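Local coordinates for protein putative peptidyl-arginine deiminase (Chlorobium tepidum, PDB 1XKN) that probably hydrolyses the guanidino group of agmatine or of peptidyl-arginine, as a putative deiminase of the Porphyromonas-type family, at residues A233-P238 against L269-P274. Numbering follows the deposited sequence.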
ATOM      1  N   ALA A 233      13.743   0.099  -6.560  1.00  4.86           N
ATOM      2  CA  ALA A 233      14.560   1.267  -6.289  1.00  4.90           C
ATOM      3  C   ALA A 233      16.014   0.841  -6.227  1.00  5.81           C
ATOM      4  O   ALA A 233      16.351  -0.177  -5.615  1.00  6.30           O
ATOM      5  CB  ALA A 233      14.150   1.895  -4.974  1.00  4.00           C
ATOM      6  N   VAL A 234      16.875   1.615  -6.871  1.00  5.53           N
ATOM      7  CA  VAL A 234      18.295   1.309  -6.870  1.00  8.52           C
ATOM      8  C   VAL A 234      19.087   2.571  -6.562  1.00  9.19           C
ATOM      9  O   VAL A 234      18.915   3.599  -7.216  1.00 11.28           O
ATOM     10  CB  VAL A 234      18.738   0.718  -8.230  1.00 10.62           C
ATOM     11  CG1 VAL A 234      18.223  -0.710  -8.362  1.00 11.68           C
ATOM     12  CG2 VAL A 234      18.207   1.566  -9.363  1.00 15.17           C
ATOM     13  N   GLU A 235      19.930   2.496  -5.539  1.00  8.42           N
ATOM     14  CA  GLU A 235      20.757   3.628  -5.143  1.00  8.90           C
ATOM     15  C   GLU A 235      22.073   3.543  -5.902  1.00  9.53           C
ATOM     16  O   GLU A 235      22.673   2.472  -5.996  1.00  9.92           O
ATOM     17  CB  GLU A 235      21.010   3.587  -3.633  1.00  9.43           C
ATOM     18  CG  GLU A 235      21.959   4.660  -3.109  1.00 10.18           C
ATOM     19  CD  GLU A 235      21.512   6.062  -3.467  1.00 10.73           C
ATOM     20  OE1 GLU A 235      20.338   6.400  -3.208  1.00  7.85           O
ATOM     21  OE2 GLU A 235      22.337   6.834  -4.000  1.00 13.87           O
ATOM     22  N   GLU A 236      22.525   4.664  -6.453  1.00 11.02           N
ATOM     23  CA  GLU A 236      23.774   4.654  -7.208  1.00 12.13           C
ATOM     24  C   GLU A 236      24.966   5.206  -6.438  1.00 10.25           C
ATOM     25  O   GLU A 236      26.096   5.138  -6.915  1.00 10.15           O
ATOM     26  CB  GLU A 236      23.600   5.414  -8.526  1.00 14.65           C
ATOM     27  CG  GLU A 236      23.116   6.845  -8.378  1.00 20.28           C
ATOM     28  CD  GLU A 236      22.837   7.497  -9.720  1.00 22.88           C
ATOM     29  OE1 GLU A 236      21.991   6.970 -10.474  1.00 26.82           O
ATOM     30  OE2 GLU A 236      23.461   8.536 -10.022  1.00 24.62           O
ATOM     31  N   ASP A 237      24.721   5.750  -5.250  1.00 10.87           N
ATOM     32  CA  ASP A 237      25.808   6.283  -4.435  1.00 10.44           C
ATOM     33  C   ASP A 237      26.358   5.153  -3.567  1.00 10.44           C
ATOM     34  O   ASP A 237      25.703   4.717  -2.619  1.00  9.23           O
ATOM     35  CB  ASP A 237      25.302   7.413  -3.535  1.00 12.23           C
ATOM     36  CG  ASP A 237      26.422   8.107  -2.784  1.00 14.47           C
ATOM     37  OD1 ASP A 237      27.501   7.495  -2.608  1.00 15.27           O
ATOM     38  OD2 ASP A 237      26.225   9.265  -2.356  1.00 14.67           O
ATOM     39  N   PRO A 238      27.568   4.664  -3.879  1.00  9.33           N
ATOM     40  CA  PRO A 238      28.190   3.576  -3.115  1.00 10.09           C
ATOM     41  C   PRO A 238      28.334   3.855  -1.619  1.00 11.05           C
ATOM     42  O   PRO A 238      28.428   2.926  -0.817  1.00 11.93           O
ATOM     43  CB  PRO A 238      29.552   3.413  -3.791  1.00 10.41           C
ATOM     44  CG  PRO A 238      29.297   3.855  -5.194  1.00 10.60           C
ATOM     45  CD  PRO A 238      28.430   5.077  -5.000  1.00  9.79           C
ATOM     46  N   LEU A 269      14.397   2.026 -10.573  1.00  4.13           N
ATOM     47  CA  LEU A 269      13.813   3.293 -10.161  1.00  6.34           C
ATOM     48  C   LEU A 269      14.853   3.979  -9.293  1.00  5.80           C
ATOM     49  O   LEU A 269      15.614   3.319  -8.589  1.00  7.52           O
ATOM     50  CB  LEU A 269      12.535   3.072  -9.341  1.00  7.08           C
ATOM     51  CG  LEU A 269      11.205   3.111 -10.102  1.00 11.76           C
ATOM     52  CD1 LEU A 269      10.064   2.740  -9.170  1.00 14.55           C
ATOM     53  CD2 LEU A 269      10.989   4.502 -10.681  1.00 10.82           C
ATOM     54  N   PRO A 270      14.925   5.312  -9.352  1.00  5.97           N
ATOM     55  CA  PRO A 270      15.915   5.981  -8.510  1.00  5.66           C
ATOM     56  C   PRO A 270      15.406   6.016  -7.076  1.00  5.86           C
ATOM     57  O   PRO A 270      14.253   5.667  -6.812  1.00  4.89           O
ATOM     58  CB  PRO A 270      16.003   7.377  -9.129  1.00  8.27           C
ATOM     59  CG  PRO A 270      14.611   7.598  -9.637  1.00  9.66           C
ATOM     60  CD  PRO A 270      14.250   6.266 -10.248  1.00  6.55           C
HETATM   61  N   MSE A 271      16.280   6.397  -6.152  1.00  5.57           N
HETATM   62  CA  MSE A 271      15.902   6.548  -4.754  1.00  4.14           C
HETATM   63  C   MSE A 271      15.917   8.054  -4.564  1.00  5.17           C
HETATM   64  O   MSE A 271      16.677   8.756  -5.224  1.00  6.56           O
HETATM   65  CB  MSE A 271      16.939   5.927  -3.817  1.00  6.60           C
HETATM   66  CG  MSE A 271      16.750   4.446  -3.529  1.00  6.72           C
HETATM   67 SE   MSE A 271      15.152   4.049  -2.518  1.00 11.43          SE
HETATM   68  CE  MSE A 271      15.769   4.743  -0.807  1.00  9.85           C
ATOM     69  N   PRO A 272      15.058   8.578  -3.685  1.00  4.55           N
ATOM     70  CA  PRO A 272      15.051  10.027  -3.468  1.00  5.37           C
ATOM     71  C   PRO A 272      16.378  10.430  -2.836  1.00  6.15           C
ATOM     72  O   PRO A 272      17.049   9.596  -2.227  1.00  6.37           O
ATOM     73  CB  PRO A 272      13.895  10.221  -2.490  1.00  6.75           C
ATOM     74  CG  PRO A 272      12.972   9.093  -2.820  1.00  7.25           C
ATOM     75  CD  PRO A 272      13.918   7.932  -3.015  1.00  6.20           C
ATOM     76  N   GLU A 273      16.774  11.689  -2.988  1.00  6.21           N
ATOM     77  CA  GLU A 273      18.002  12.130  -2.341  1.00  6.17           C
ATOM     78  C   GLU A 273      17.665  12.020  -0.862  1.00  5.60           C
ATOM     79  O   GLU A 273      16.510  12.176  -0.479  1.00  5.59           O
ATOM     80  CB  GLU A 273      18.330  13.576  -2.709  1.00  8.53           C
ATOM     81  CG  GLU A 273      18.999  13.706  -4.062  1.00 10.35           C
ATOM     82  CD  GLU A 273      19.195  15.150  -4.485  1.00 13.56           C
ATOM     83  OE1 GLU A 273      19.006  16.058  -3.648  1.00 14.46           O
ATOM     84  OE2 GLU A 273      19.557  15.365  -5.658  1.00 15.84           O
ATOM     85  N   PRO A 274      18.661  11.741  -0.014  1.00  5.37           N
ATOM     86  CA  PRO A 274      18.453  11.604   1.431  1.00  6.08           C
ATOM     87  C   PRO A 274      17.526  12.643   2.065  1.00  6.70           C
ATOM     88  O   PRO A 274      17.678  13.845   1.843  1.00  8.19           O
ATOM     89  CB  PRO A 274      19.872  11.676   1.984  1.00  6.37           C
ATOM     90  CG  PRO A 274      20.667  10.994   0.906  1.00  6.72           C
ATOM     91  CD  PRO A 274      20.090  11.608  -0.352  1.00  5.40           C
TER
HETATM   92  O   HOH W   1      19.049   6.388  -7.061  1.00 13.76           O
HETATM   93  O   HOH W   2      19.836   8.993  -2.684  1.00 19.58           O
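V234 N donates to L269 O over 2.7 Å, meeting the carbonyl almost head-on (C=O...N 169°) in the last direct backbone bond between two parallel strands about to part. The same oxygen receives a CA-H...O contact from A233 CA at 3.3 Å. It is also touched by V234 CG2, which chi1 of -73° sets between the backbone N and carbonyl carbon.

One step on, the chains are too far apart for a direct bond, and water fills the gap. A water donates to V234 O and accepts from M271 N at 2.9 Å, continuing the pairing by one water-mediated link. In this parallel register M271 N is the next expected partner of V234 O; proline suits 270 because its nitrogen is not needed. A second water lies between the E235 carboxylate and P272 O, 2.7 Å from E235 OE1.

Apolar packing joins A233 to M271, a selenomethionine whose bend at chi2 folds SE back to 3.4 Å from A233 CB; alanine's short methyl lets this heavy atom come close, and the packing is tight.

Set apart from this, E235 crosses the M271 side chain at about a right angle, OE1 resting on aliphatic M271 CB (3.5 Å) in plain van der Waals contact. E235 OE2 accepts from D237 N on the anti side at 2.9 Å, which restrains the carboxylate's rotation.

The contact lies where strands 229-233 and 265-269 run out into loops. L246 of helix 243-253 packs on E235 and M271, while I312 of helix 305-316 meets L269 and P270, and R305 of that helix donates to M271 O.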